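Local structure of hypothetical methylmalonyl-CoA decarboxylase alpha subunit (Sulfolobus tokodaii, 1X0U) at residues A47-D52 with P128-N133; K155-A160 with A183-I188; V317-I322 with I353-A358; I361-L366 with Y392-A397; A424-A429 with L502-T507. The protein is a putative carboxyl transferase subunit of the ClpP/crotonase superfamily, found here as an assembly of six chains. All blocks are in the same frame, centred on the assembly; numbering follows the deposited sequence.

How the contacts relate
All five contacts are buried, and none has a hydrogen bond across its two segments. Contacts 1 and 2 belong to the first mixed sheet, whereas contacts 3, 4 and 5 share the second. Contact 1 is purely aliphatic; contact 2 sets an asparagine against a leucine and a threonine; contact 3 is aromatic with a cysteine sulfur, contact 4 places one ring against a leucine and a serine, and contact 5 joins leucines and a methionine beside an aspartate. Contacts 3 and 4, about 8 Å apart between centres, are tied by the Arg354-Glu396 salt bridge. Phe187 of contact 2 reaches Phe355 of contact 3. The second subunit touches contacts 2 to 4, the third contact 5.

Contact 1. Residues A47-D52 with P128-N133; sequences ALLFDD and PVVGIN
Leu49 and Val130 reach toward each other tip to tip, with CD2 of Leu49 3.7 Å from CG2 of Val130. In Leu49 CG stands anti to the backbone N (chi1 173°), which carries the isobutyl group off the last turn of helix 42-49 and onto the strand. The same methyl also approaches Ile132, where Leu49 CD2 lies 4.4 Å from CD1 of Ile132. That second partner is long enough to arrive because its chain is extended at chi2 (178°), CD1 being its outermost atom. Val130 is less relaxed: its CG1 nearly eclipses its own backbone N (chi1 -11°), an uncomfortable setting for a valine. Strand 129-133 sits inside the first mixed sheet, flanked by strands 91-98 and 166-170, and Val130 and Ile132, two residues apart, turn their side chains to the same face. Helix 42-49 lies over that face together with helix 239-252, whose Ile243 and Thr246 also touch Leu49. Phe50, the first residue to leave the helical conformation, turns its ring back under Leu49, whose CG rests 3.9 Å above the plane of the Phe50 ring, displaced toward the rim. From there the Phe50 ring packs on Val93 and Ala95 of strand 91-98, while the carboxylate of Asp51 takes the backbone N-H groups of Asp89 and Gly90 in the turn between two strands.

Contact 2. Residues K155-A160 with A183-I188; sequences KMNVMA and ALTDFI
This is a close helix-to-turn packing contact, made where helix 144-160 passes the end of helix 180-184 just before the chain enters strand 187-191 of the first mixed sheet. Helix 144-160 is the connecting helix of a beta-alpha-beta crossover between the parallel strands 129-133 and 166-170. The backbones come near: the CA atoms of Asn157 and Leu184 are 6.0 Å apart. Their methylenes meet directly, CB of Asn157 lying 3.7 Å from CB of Leu184, and CD1 of Leu184, at the end of an extended chain, lies 4.0 Å from the same Asn157 CB. Asn157 and Thr185 run side by side, pointing the same way, with ND2 of Asn157 4.0 Å from CG2 of Thr185. A looser apolar touch joins CG2 of Val158 to CD1 of Leu184 at 4.4 Å. Val158 also packs on Ala395 of the second subunit, which places this helix at a subunit interface. Asn157 OD1 bonds to Ser181 OG, and Thr185 OG1 to Pro182 O. With OG1 of Thr185 between the backbone N and the carbonyl carbon (chi1 62°), its methyl meets the amide, and the asparagine joins the two helices through apolar packing and a polar bond together.

Contact 3. Residues V317-I322 with I353-A358; sequences VGFARI and IRFCDA
The rings of Phe319 and Phe355 meet at a slant, neither face-on nor edge-on, CZ of Phe319 lying 4.0 Å from CE2 and 4.2 Å from CD2 of Phe355, while the two side chains cross at about a right angle. Cys356 supplies the other partner of the Phe319 ring: its SG sits 3.8 Å from CE2 of Phe319 and 5.0 Å from the ring centroid, 68° off the ring normal, a slanting sulfur-aromatic contact. Around this pair the aromatic cluster continues, with Phe187 edge-to-face against Phe355, Phe359 also on Phe355, and Phe352 against Phe319. Strand 315-322 belongs to the second mixed sheet, and helix 343-358 connects strands 325-332 and 363-369 of that sheet as a beta-alpha-beta unit. The strand and the helix stand well apart, 9.4 Å between the CA atoms of Phe319 and Cys356, a gap bridged by the length of the Phe319 side chain. Phe355 takes its ring anti to the backbone N (chi1 174°), whereas Cys356 keeps SG beside its own N (chi1 -71°), and these different settings bring both to one end of the same ring. On the next residue, Asp357 forms a salt bridge to Lys516 and a hydrogen bond to His517, both of the second subunit.

Contact 4. Residues I361-L366 with Y392-A397; sequences IPLISL and YAFAEA
Phe394 carries the contact from helix 383-396 to Leu363 and Ser365. Its CB does not aim straight at the strand; rotation about the CA-CB bond to an off-rotamer chi1 of -92° swings the ring across to it. Along the side nearer Leu363, CD2 of Phe394 stays 4.6 Å from CD1 of Leu363, and CE2 of Phe394 closes to 4.1 Å from that methyl, the two side chains crossing obliquely. The same Phe394 CE2 is 4.0 Å from OG of Ser365, and at the tip CZ of Phe394 comes to 3.4 Å from that oxygen. This last approach is a slanting contact of the hydroxyl with the ring, while Ser365 OG makes its hydrogen bond to the backbone O of Met417. That bond pins the hydroxyl at the end of the ring and satisfies a buried polar atom. Ala397, just past the helix, points its CB toward the strand but stops short of touching Leu363. Ser418 and Leu422 also pack on Phe394, and Ile353 of helix 343-358 touches both Phe394 and Leu363, so that strand 363-369, lying in the second sheet between strands 325-332 and 401-406, is packed against by helices 343-358 and 383-396 together.

Contact 5. Residues A424-A429 with L502-T507; sequences ADLVYA and LEMLKT
Asp425 and Leu505 bring the two backbones closest, their CA atoms 8.3 Å apart, where the chain is about to enter strand 426-429 and helix 494-505 is near its end. Asp425 alone has helix-like backbone angles between extended Ala424 and Leu426; this kink turns two successive side chains, Asp425 and Leu426, toward the helix. A weak hydrogen bond from Lys506 N to Leu502 O continues the helical pattern. Leu505 fills the middle of the contact. Its CD1 lies 3.9 Å from CB of Asp425 and 4.1 Å from CD1 of Leu426, and its CD2 is 4.1 Å from the same Asp425 CB, so both methyls face the aspartate methylene from one side. Strand 426-429 runs parallel to its neighbours 401-406 and 487-488 in the second mixed sheet, and helix 494-505 packs across it, Leu502 and Leu505 also resting on Ile402. CG of Met504 points opposite the backbone N (chi1 178°), and the chain then bends at chi2 and chi3, which curls CE round until it meets Leu426 tip to tip, Met504 CE to CD1 of Leu426 4.1 Å. Trp85 of the third subunit packs on Met504, and Ile58 of that subunit on Leu426, placing this end of the sheet at an interface. The carboxylate of Asp425 is engaged away from the leucine, OD2 accepting the backbone N-H of Lys401 and forming a salt bridge with Lys508.

Contact 1. Residues A47-D52 with P128-N133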
# COMPACT_ATOMS: atom_id res chain seq x y z
N ALA A 47 2.27 39.20 -16.53
CA ALA A 47 0.97 39.87 -16.41
C ALA A 47 0.03 39.43 -17.53
O ALA A 47 -1.17 39.33 -17.33
CB ALA A 47 1.15 41.41 -16.44
N LEU A 48 0.59 39.17 -18.71
CA LEU A 48 -0.22 38.71 -19.84
C LEU A 48 -0.77 37.30 -19.54
O LEU A 48 -1.97 37.05 -19.69
CB LEU A 48 0.63 38.65 -21.12
CG LEU A 48 0.61 39.75 -22.19
CD1 LEU A 48 -0.36 40.87 -21.84
CD2 LEU A 48 2.02 40.30 -22.36
N LEU A 49 0.11 36.41 -19.10
CA LEU A 49 -0.26 35.03 -18.80
C LEU A 49 -1.25 34.78 -17.68
O LEU A 49 -2.18 33.99 -17.83
CB LEU A 49 1.01 34.21 -18.51
CG LEU A 49 0.79 32.78 -18.01
CD1 LEU A 49 -0.06 32.01 -19.01
CD2 LEU A 49 2.15 32.08 -17.81
N PHE A 50 -1.07 35.45 -16.55
CA PHE A 50 -1.95 35.21 -15.43
C PHE A 50 -3.16 36.09 -15.43
O PHE A 50 -3.08 37.23 -15.88
CB PHE A 50 -1.17 35.34 -14.13
CG PHE A 50 -0.17 34.25 -13.94
CD1 PHE A 50 1.13 34.40 -14.40
CD2 PHE A 50 -0.54 33.04 -13.36
CE1 PHE A 50 2.05 33.36 -14.28
CE2 PHE A 50 0.37 32.00 -13.24
CZ PHE A 50 1.66 32.17 -13.70
N ASP A 51 -4.29 35.56 -14.95
CA ASP A 51 -5.53 36.32 -14.92
C ASP A 51 -5.15 37.70 -14.47
O ASP A 51 -5.19 38.05 -13.29
CB ASP A 51 -6.53 35.63 -14.00
CG ASP A 51 -6.89 34.25 -14.49
OD1 ASP A 51 -6.62 33.98 -15.67
OD2 ASP A 51 -7.44 33.44 -13.72
N ASP A 52 -4.73 38.45 -15.48
CA ASP A 52 -4.22 39.80 -15.40
C ASP A 52 -4.58 40.51 -14.14
O ASP A 52 -5.73 40.48 -13.69
CB ASP A 52 -4.64 40.62 -16.64
CG ASP A 52 -4.02 40.07 -17.93
OD1 ASP A 52 -3.87 40.86 -18.90
OD2 ASP A 52 -3.70 38.86 -17.99
N PRO A 128 0.57 22.98 -12.42
CA PRO A 128 1.46 23.06 -13.58
C PRO A 128 2.53 24.14 -13.39
O PRO A 128 2.41 24.99 -12.51
CB PRO A 128 0.52 23.43 -14.73
CG PRO A 128 -0.85 22.94 -14.26
CD PRO A 128 -0.82 23.28 -12.79
N VAL A 129 3.57 24.09 -14.21
CA VAL A 129 4.63 25.08 -14.16
C VAL A 129 5.04 25.50 -15.57
O VAL A 129 5.37 24.66 -16.41
CB VAL A 129 5.90 24.54 -13.47
CG1 VAL A 129 6.27 23.19 -14.05
CG2 VAL A 129 7.06 25.51 -13.68
N VAL A 130 4.99 26.79 -15.85
CA VAL A 130 5.43 27.23 -17.15
C VAL A 130 6.64 28.12 -16.93
O VAL A 130 6.62 29.05 -16.12
CB VAL A 130 4.32 28.00 -17.96
CG1 VAL A 130 2.97 27.87 -17.28
CG2 VAL A 130 4.72 29.44 -18.17
N GLY A 131 7.72 27.77 -17.62
CA GLY A 131 8.94 28.54 -17.50
C GLY A 131 9.15 29.42 -18.71
O GLY A 131 9.38 28.93 -19.82
N ILE A 132 9.05 30.73 -18.51
CA ILE A 132 9.25 31.69 -19.58
C ILE A 132 10.75 32.02 -19.61
O ILE A 132 11.24 32.90 -18.88
CB ILE A 132 8.42 32.96 -19.34
CG1 ILE A 132 6.98 32.58 -18.95
CG2 ILE A 132 8.38 33.81 -20.61
CD1 ILE A 132 6.09 33.76 -18.63
N ASN A 133 11.47 31.28 -20.45
CA ASN A 133 12.92 31.43 -20.58
C ASN A 133 13.39 32.64 -21.37
O ASN A 133 12.78 33.03 -22.36
CB ASN A 133 13.49 30.15 -21.20
CG ASN A 133 13.53 28.99 -20.21
OD1 ASN A 133 12.51 28.63 -19.61
ND2 ASN A 133 14.71 28.41 -20.04

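Contact 2. Residues K155-A160 with A183-I188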
# COMPACT_ATOMS: atom_id res chain seq x y z
N LYS A 155 16.90 18.36 -11.80
CA LYS A 155 16.44 17.36 -10.86
C LYS A 155 14.93 17.52 -10.67
O LYS A 155 14.18 16.55 -10.70
CB LYS A 155 17.16 17.55 -9.52
CG LYS A 155 17.67 16.27 -8.89
CD LYS A 155 16.54 15.42 -8.39
CE LYS A 155 17.07 14.27 -7.53
NZ LYS A 155 15.95 13.45 -6.97
N MET A 156 14.49 18.76 -10.50
CA MET A 156 13.07 19.03 -10.31
C MET A 156 12.26 18.69 -11.57
O MET A 156 11.11 18.25 -11.48
CB MET A 156 12.87 20.49 -9.91
CG MET A 156 13.48 20.84 -8.54
SD MET A 156 12.94 19.74 -7.20
CE MET A 156 11.18 19.98 -7.24
N ASN A 157 12.85 18.87 -12.74
CA ASN A 157 12.15 18.56 -13.99
C ASN A 157 11.86 17.05 -14.08
O ASN A 157 10.77 16.65 -14.49
CB ASN A 157 12.98 19.01 -15.18
CG ASN A 157 13.08 20.52 -15.28
OD1 ASN A 157 14.17 21.06 -15.51
ND2 ASN A 157 11.95 21.20 -15.12
N VAL A 158 12.83 16.24 -13.70
CA VAL A 158 12.69 14.79 -13.74
C VAL A 158 11.70 14.29 -12.69
O VAL A 158 10.84 13.46 -12.99
CB VAL A 158 14.06 14.11 -13.54
CG1 VAL A 158 13.90 12.61 -13.38
CG2 VAL A 158 14.95 14.42 -14.72
N MET A 159 11.80 14.79 -11.46
CA MET A 159 10.89 14.37 -10.40
C MET A 159 9.45 14.73 -10.74
O MET A 159 8.51 14.03 -10.38
CB MET A 159 11.24 15.04 -9.07
CG MET A 159 12.61 14.71 -8.52
SD MET A 159 12.87 12.95 -8.18
CE MET A 159 13.93 12.49 -9.56
N ALA A 160 9.28 15.86 -11.43
CA ALA A 160 7.96 16.35 -11.80
C ALA A 160 7.45 15.73 -13.09
O ALA A 160 6.27 15.83 -13.41
CB ALA A 160 7.99 17.88 -11.92
N ALA A 183 14.36 21.01 -22.46
CA ALA A 183 14.33 19.70 -23.10
C ALA A 183 13.61 18.71 -22.20
O ALA A 183 12.87 17.84 -22.68
CB ALA A 183 15.76 19.22 -23.38
N LEU A 184 13.83 18.86 -20.90
CA LEU A 184 13.23 17.97 -19.91
C LEU A 184 11.74 18.25 -19.63
O LEU A 184 11.08 17.41 -19.02
CB LEU A 184 14.03 18.02 -18.61
CG LEU A 184 15.45 17.42 -18.64
CD1 LEU A 184 16.17 17.74 -17.32
CD2 LEU A 184 15.37 15.91 -18.85
N THR A 185 11.21 19.40 -20.04
CA THR A 185 9.80 19.68 -19.81
C THR A 185 8.98 18.99 -20.92
O THR A 185 9.57 18.46 -21.87
CB THR A 185 9.50 21.20 -19.79
OG1 THR A 185 9.83 21.76 -21.07
CG2 THR A 185 10.32 21.90 -18.70
N ASP A 186 7.66 18.99 -20.82
CA ASP A 186 6.83 18.30 -21.82
C ASP A 186 6.65 18.99 -23.18
O ASP A 186 6.62 18.32 -24.21
CB ASP A 186 5.45 18.00 -21.22
CG ASP A 186 5.54 17.29 -19.87
OD1 ASP A 186 6.21 16.24 -19.78
OD2 ASP A 186 4.95 17.80 -18.90
N PHE A 187 6.52 20.31 -23.17
CA PHE A 187 6.33 21.06 -24.41
C PHE A 187 7.19 22.31 -24.44
O PHE A 187 7.31 23.02 -23.43
CB PHE A 187 4.86 21.52 -24.56
CG PHE A 187 3.87 20.39 -24.59
CD1 PHE A 187 3.61 19.70 -25.77
CD2 PHE A 187 3.20 20.01 -23.43
CE1 PHE A 187 2.71 18.64 -25.79
CE2 PHE A 187 2.30 18.95 -23.45
CZ PHE A 187 2.06 18.27 -24.63
N ILE A 188 7.79 22.57 -25.60
CA ILE A 188 8.58 23.77 -25.77
C ILE A 188 7.91 24.65 -26.83
O ILE A 188 7.78 24.25 -27.99
CB ILE A 188 10.03 23.46 -26.23
CG1 ILE A 188 10.82 22.77 -25.11
CG2 ILE A 188 10.73 24.75 -26.60
CD1 ILE A 188 12.26 22.46 -25.50

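Contact 3. Residues V317-I322 with I353-A358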
# COMPACT_ATOMS: atom_id res chain seq x y z
N VAL A 317 -0.30 14.49 -34.62
CA VAL A 317 -0.67 14.29 -33.22
C VAL A 317 -1.10 15.61 -32.64
O VAL A 317 -0.55 16.66 -32.97
CB VAL A 317 0.52 13.73 -32.37
CG1 VAL A 317 0.94 12.35 -32.90
CG2 VAL A 317 1.71 14.71 -32.37
N GLY A 318 -2.10 15.57 -31.78
CA GLY A 318 -2.58 16.79 -31.17
C GLY A 318 -3.74 16.54 -30.23
O GLY A 318 -4.17 15.40 -30.04
N PHE A 319 -4.23 17.64 -29.66
CA PHE A 319 -5.34 17.60 -28.72
C PHE A 319 -6.61 18.14 -29.35
O PHE A 319 -6.58 18.93 -30.30
CB PHE A 319 -5.01 18.45 -27.48
CG PHE A 319 -3.80 17.98 -26.72
CD1 PHE A 319 -2.66 18.78 -26.64
CD2 PHE A 319 -3.80 16.75 -26.06
CE1 PHE A 319 -1.54 18.36 -25.91
CE2 PHE A 319 -2.68 16.33 -25.34
CZ PHE A 319 -1.55 17.14 -25.27
N ALA A 320 -7.74 17.70 -28.81
CA ALA A 320 -9.04 18.12 -29.28
C ALA A 320 -10.04 17.65 -28.26
O ALA A 320 -9.69 16.97 -27.29
CB ALA A 320 -9.35 17.47 -30.63
N ARG A 321 -11.29 18.01 -28.46
CA ARG A 321 -12.32 17.56 -27.56
C ARG A 321 -13.35 16.80 -28.36
O ARG A 321 -13.61 17.13 -29.52
CB ARG A 321 -12.99 18.74 -26.85
CG ARG A 321 -12.17 19.28 -25.69
CD ARG A 321 -12.68 20.61 -25.22
NE ARG A 321 -11.74 21.22 -24.28
CZ ARG A 321 -11.49 20.74 -23.07
NH1 ARG A 321 -12.13 19.66 -22.65
NH2 ARG A 321 -10.59 21.34 -22.29
N ILE A 322 -13.90 15.76 -27.75
CA ILE A 322 -14.95 14.97 -28.39
C ILE A 322 -16.10 14.93 -27.41
O ILE A 322 -16.04 14.23 -26.39
CB ILE A 322 -14.47 13.55 -28.72
CG1 ILE A 322 -13.51 13.62 -29.91
CG2 ILE A 322 -15.68 12.68 -29.04
CD1 ILE A 322 -13.02 12.28 -30.40
N ILE A 353 2.18 9.98 -27.04
CA ILE A 353 1.27 9.10 -26.32
C ILE A 353 1.64 8.91 -24.84
O ILE A 353 0.75 8.86 -23.98
CB ILE A 353 1.10 7.72 -27.02
CG1 ILE A 353 2.36 6.89 -26.89
CG2 ILE A 353 0.77 7.91 -28.53
CD1 ILE A 353 3.15 6.87 -28.19
N ARG A 354 2.93 8.82 -24.54
CA ARG A 354 3.36 8.66 -23.15
C ARG A 354 2.87 9.84 -22.32
O ARG A 354 2.36 9.65 -21.20
CB ARG A 354 4.87 8.54 -23.06
CG ARG A 354 5.46 7.35 -23.84
CD ARG A 354 6.88 7.06 -23.39
NE ARG A 354 6.92 6.33 -22.13
CZ ARG A 354 7.76 6.60 -21.14
NH1 ARG A 354 8.62 7.60 -21.25
NH2 ARG A 354 7.77 5.84 -20.05
N PHE A 355 3.00 11.05 -22.86
CA PHE A 355 2.54 12.24 -22.14
C PHE A 355 1.05 12.15 -21.87
O PHE A 355 0.60 12.37 -20.74
CB PHE A 355 2.82 13.53 -22.92
CG PHE A 355 2.24 14.76 -22.28
CD1 PHE A 355 2.95 15.46 -21.31
CD2 PHE A 355 0.92 15.14 -22.55
CE1 PHE A 355 2.35 16.51 -20.62
CE2 PHE A 355 0.33 16.18 -21.86
CZ PHE A 355 1.05 16.87 -20.89
N CYS A 356 0.27 11.84 -22.91
CA CYS A 356 -1.18 11.72 -22.75
C CYS A 356 -1.48 10.67 -21.69
O CYS A 356 -2.33 10.87 -20.82
CB CYS A 356 -1.85 11.33 -24.07
SG CYS A 356 -1.84 12.65 -25.33
N ASP A 357 -0.77 9.55 -21.76
CA ASP A 357 -0.99 8.49 -20.79
C ASP A 357 -0.70 8.96 -19.37
O ASP A 357 -1.51 8.76 -18.47
CB ASP A 357 -0.11 7.27 -21.08
CG ASP A 357 -0.40 6.12 -20.11
OD1 ASP A 357 -1.57 5.70 -20.04
OD2 ASP A 357 0.53 5.65 -19.42
N ALA A 358 0.46 9.60 -19.18
CA ALA A 358 0.84 10.08 -17.86
C ALA A 358 -0.22 11.01 -17.30
O ALA A 358 -0.49 11.02 -16.10
CB ALA A 358 2.19 10.79 -17.93

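Contact 4. Residues I361-L366 with Y392-A397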
# COMPACT_ATOMS: atom_id res chain seq x y z
N ILE A 361 -5.06 11.33 -20.56
CA ILE A 361 -5.73 11.77 -21.76
C ILE A 361 -5.99 10.58 -22.68
O ILE A 361 -5.06 9.90 -23.12
CB ILE A 361 -4.88 12.85 -22.48
CG1 ILE A 361 -4.83 14.12 -21.61
CG2 ILE A 361 -5.43 13.14 -23.85
CD1 ILE A 361 -3.95 15.21 -22.15
N PRO A 362 -7.27 10.28 -22.97
CA PRO A 362 -7.60 9.15 -23.85
C PRO A 362 -6.93 9.35 -25.23
O PRO A 362 -6.76 10.48 -25.69
CB PRO A 362 -9.12 9.23 -23.95
CG PRO A 362 -9.53 9.88 -22.68
CD PRO A 362 -8.49 10.94 -22.48
N LEU A 363 -6.56 8.25 -25.89
CA LEU A 363 -5.92 8.34 -27.20
C LEU A 363 -6.70 7.73 -28.36
O LEU A 363 -7.17 6.59 -28.28
CB LEU A 363 -4.54 7.69 -27.16
CG LEU A 363 -3.46 8.39 -26.35
CD1 LEU A 363 -2.34 7.39 -26.01
CD2 LEU A 363 -2.91 9.58 -27.15
N ILE A 364 -6.81 8.48 -29.44
CA ILE A 364 -7.49 7.99 -30.63
C ILE A 364 -6.51 7.83 -31.78
O ILE A 364 -5.81 8.78 -32.14
CB ILE A 364 -8.60 8.95 -31.09
CG1 ILE A 364 -9.68 9.06 -30.01
CG2 ILE A 364 -9.22 8.45 -32.39
CD1 ILE A 364 -10.32 7.72 -29.67
N SER A 365 -6.48 6.64 -32.37
CA SER A 365 -5.63 6.39 -33.53
C SER A 365 -6.50 6.35 -34.80
O SER A 365 -7.56 5.73 -34.83
CB SER A 365 -4.89 5.06 -33.40
OG SER A 365 -4.01 5.06 -32.30
N LEU A 366 -6.03 7.03 -35.84
CA LEU A 366 -6.70 7.06 -37.14
C LEU A 366 -5.60 6.53 -38.03
O LEU A 366 -4.56 7.17 -38.19
CB LEU A 366 -7.10 8.49 -37.50
CG LEU A 366 -8.06 9.11 -36.47
CD1 LEU A 366 -8.17 10.61 -36.66
CD2 LEU A 366 -9.40 8.44 -36.59
N TYR A 392 6.21 0.43 -27.54
CA TYR A 392 6.38 0.49 -26.11
C TYR A 392 5.37 1.47 -25.52
O TYR A 392 4.63 1.14 -24.61
CB TYR A 392 7.81 0.96 -25.78
CG TYR A 392 8.14 0.95 -24.29
CD1 TYR A 392 7.52 1.83 -23.40
CD2 TYR A 392 9.05 0.04 -23.77
CE1 TYR A 392 7.80 1.81 -22.03
CE2 TYR A 392 9.34 -0.00 -22.41
CZ TYR A 392 8.71 0.88 -21.54
OH TYR A 392 8.97 0.82 -20.19
N ALA A 393 5.34 2.67 -26.07
CA ALA A 393 4.44 3.70 -25.58
C ALA A 393 2.96 3.29 -25.53
O ALA A 393 2.27 3.56 -24.55
CB ALA A 393 4.63 4.96 -26.39
N PHE A 394 2.46 2.65 -26.59
CA PHE A 394 1.06 2.21 -26.58
C PHE A 394 0.87 1.04 -25.62
O PHE A 394 -0.07 1.02 -24.83
CB PHE A 394 0.60 1.79 -27.99
CG PHE A 394 -0.04 2.89 -28.78
CD1 PHE A 394 0.42 3.20 -30.06
CD2 PHE A 394 -1.11 3.61 -28.27
CE1 PHE A 394 -0.18 4.20 -30.80
CE2 PHE A 394 -1.72 4.61 -29.00
CZ PHE A 394 -1.25 4.91 -30.28
N ALA A 395 1.77 0.06 -25.69
CA ALA A 395 1.68 -1.10 -24.79
C ALA A 395 1.75 -0.67 -23.33
O ALA A 395 1.19 -1.33 -22.45
CB ALA A 395 2.80 -2.09 -25.10
N GLU A 396 2.43 0.44 -23.07
CA GLU A 396 2.58 0.97 -21.72
C GLU A 396 1.34 1.69 -21.22
O GLU A 396 0.91 1.52 -20.08
CB GLU A 396 3.76 1.94 -21.68
CG GLU A 396 3.94 2.69 -20.36
CD GLU A 396 5.07 3.71 -20.45
OE1 GLU A 396 6.08 3.55 -19.73
OE2 GLU A 396 4.94 4.66 -21.25
N ALA A 397 0.76 2.50 -22.09
CA ALA A 397 -0.41 3.29 -21.76
C ALA A 397 -1.61 2.52 -21.21
O ALA A 397 -2.00 1.46 -21.72
CB ALA A 397 -0.81 4.12 -22.98

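Contact 5. Residues A424-A429 with L502-T507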
# COMPACT_ATOMS: atom_id res chain seq x y z
N ALA A 424 -5.00 -1.99 -27.49
CA ALA A 424 -6.15 -1.20 -27.94
C ALA A 424 -7.42 -1.78 -27.32
O ALA A 424 -7.66 -2.97 -27.43
CB ALA A 424 -6.25 -1.25 -29.47
N ASP A 425 -8.21 -0.94 -26.67
CA ASP A 425 -9.45 -1.38 -26.02
C ASP A 425 -10.54 -1.70 -27.04
O ASP A 425 -11.27 -2.68 -26.88
CB ASP A 425 -9.96 -0.30 -25.07
CG ASP A 425 -8.97 0.01 -23.95
OD1 ASP A 425 -8.78 -0.85 -23.07
OD2 ASP A 425 -8.38 1.12 -23.97
N LEU A 426 -10.66 -0.85 -28.06
CA LEU A 426 -11.64 -1.03 -29.12
C LEU A 426 -10.97 -0.70 -30.46
O LEU A 426 -10.17 0.25 -30.55
CB LEU A 426 -12.85 -0.11 -28.89
CG LEU A 426 -13.71 -0.28 -27.62
CD1 LEU A 426 -14.58 0.96 -27.43
CD2 LEU A 426 -14.58 -1.53 -27.73
N VAL A 427 -11.29 -1.49 -31.49
CA VAL A 427 -10.74 -1.30 -32.82
C VAL A 427 -11.88 -1.31 -33.84
O VAL A 427 -12.64 -2.27 -33.92
CB VAL A 427 -9.75 -2.43 -33.19
CG1 VAL A 427 -9.37 -2.35 -34.68
CG2 VAL A 427 -8.49 -2.34 -32.33
N TYR A 428 -12.00 -0.23 -34.61
CA TYR A 428 -13.03 -0.11 -35.63
C TYR A 428 -12.36 0.13 -36.97
O TYR A 428 -11.21 0.55 -37.02
CB TYR A 428 -13.98 1.04 -35.32
CG TYR A 428 -14.75 0.87 -34.03
CD1 TYR A 428 -14.33 1.48 -32.85
CD2 TYR A 428 -15.91 0.10 -33.99
CE1 TYR A 428 -15.04 1.33 -31.66
CE2 TYR A 428 -16.63 -0.06 -32.80
CZ TYR A 428 -16.19 0.55 -31.65
OH TYR A 428 -16.88 0.37 -30.47
N ALA A 429 -13.09 -0.14 -38.05
CA ALA A 429 -12.56 0.06 -39.39
C ALA A 429 -13.62 0.54 -40.39
O ALA A 429 -14.79 0.16 -40.33
CB ALA A 429 -11.90 -1.23 -39.90
N LEU A 502 -15.44 6.14 -25.56
CA LEU A 502 -14.80 6.90 -24.50
C LEU A 502 -15.69 6.93 -23.25
O LEU A 502 -15.20 6.74 -22.15
CB LEU A 502 -14.50 8.34 -24.96
CG LEU A 502 -13.48 8.51 -26.09
CD1 LEU A 502 -13.23 10.00 -26.31
CD2 LEU A 502 -12.18 7.80 -25.74
N GLU A 503 -16.99 7.18 -23.44
CA GLU A 503 -17.96 7.22 -22.35
C GLU A 503 -17.84 5.97 -21.49
O GLU A 503 -17.85 6.03 -20.25
CB GLU A 503 -19.38 7.31 -22.92
CG GLU A 503 -20.51 6.99 -21.94
CD GLU A 503 -20.93 8.19 -21.11
OE1 GLU A 503 -21.87 8.05 -20.29
OE2 GLU A 503 -20.33 9.27 -21.29
N MET A 504 -17.75 4.82 -22.16
CA MET A 504 -17.65 3.54 -21.49
C MET A 504 -16.26 3.36 -20.86
O MET A 504 -16.14 2.83 -19.76
CB MET A 504 -17.93 2.42 -22.51
CG MET A 504 -17.82 0.99 -22.01
SD MET A 504 -16.12 0.36 -21.93
CE MET A 504 -15.78 0.03 -23.66
N LEU A 505 -15.23 3.83 -21.55
CA LEU A 505 -13.86 3.70 -21.08
C LEU A 505 -13.34 4.72 -20.05
O LEU A 505 -12.25 4.53 -19.51
CB LEU A 505 -12.93 3.70 -22.28
CG LEU A 505 -13.14 2.53 -23.24
CD1 LEU A 505 -12.31 2.72 -24.50
CD2 LEU A 505 -12.78 1.23 -22.52
N LYS A 506 -14.11 5.77 -19.77
CA LYS A 506 -13.65 6.80 -18.84
C LYS A 506 -13.22 6.28 -17.48
O LYS A 506 -12.28 6.80 -16.88
CB LYS A 506 -14.72 7.88 -18.65
CG LYS A 506 -16.07 7.37 -18.15
CD LYS A 506 -17.11 8.50 -18.08
CE LYS A 506 -18.51 7.95 -17.82
NZ LYS A 506 -19.52 9.03 -17.59
N THR A 507 -13.89 5.24 -16.99
CA THR A 507 -13.55 4.67 -15.69
C THR A 507 -12.61 3.48 -15.79
O THR A 507 -12.52 2.67 -14.87
CB THR A 507 -14.81 4.24 -14.93
OG1 THR A 507 -15.72 3.61 -15.83
CG2 THR A 507 -15.49 5.45 -14.31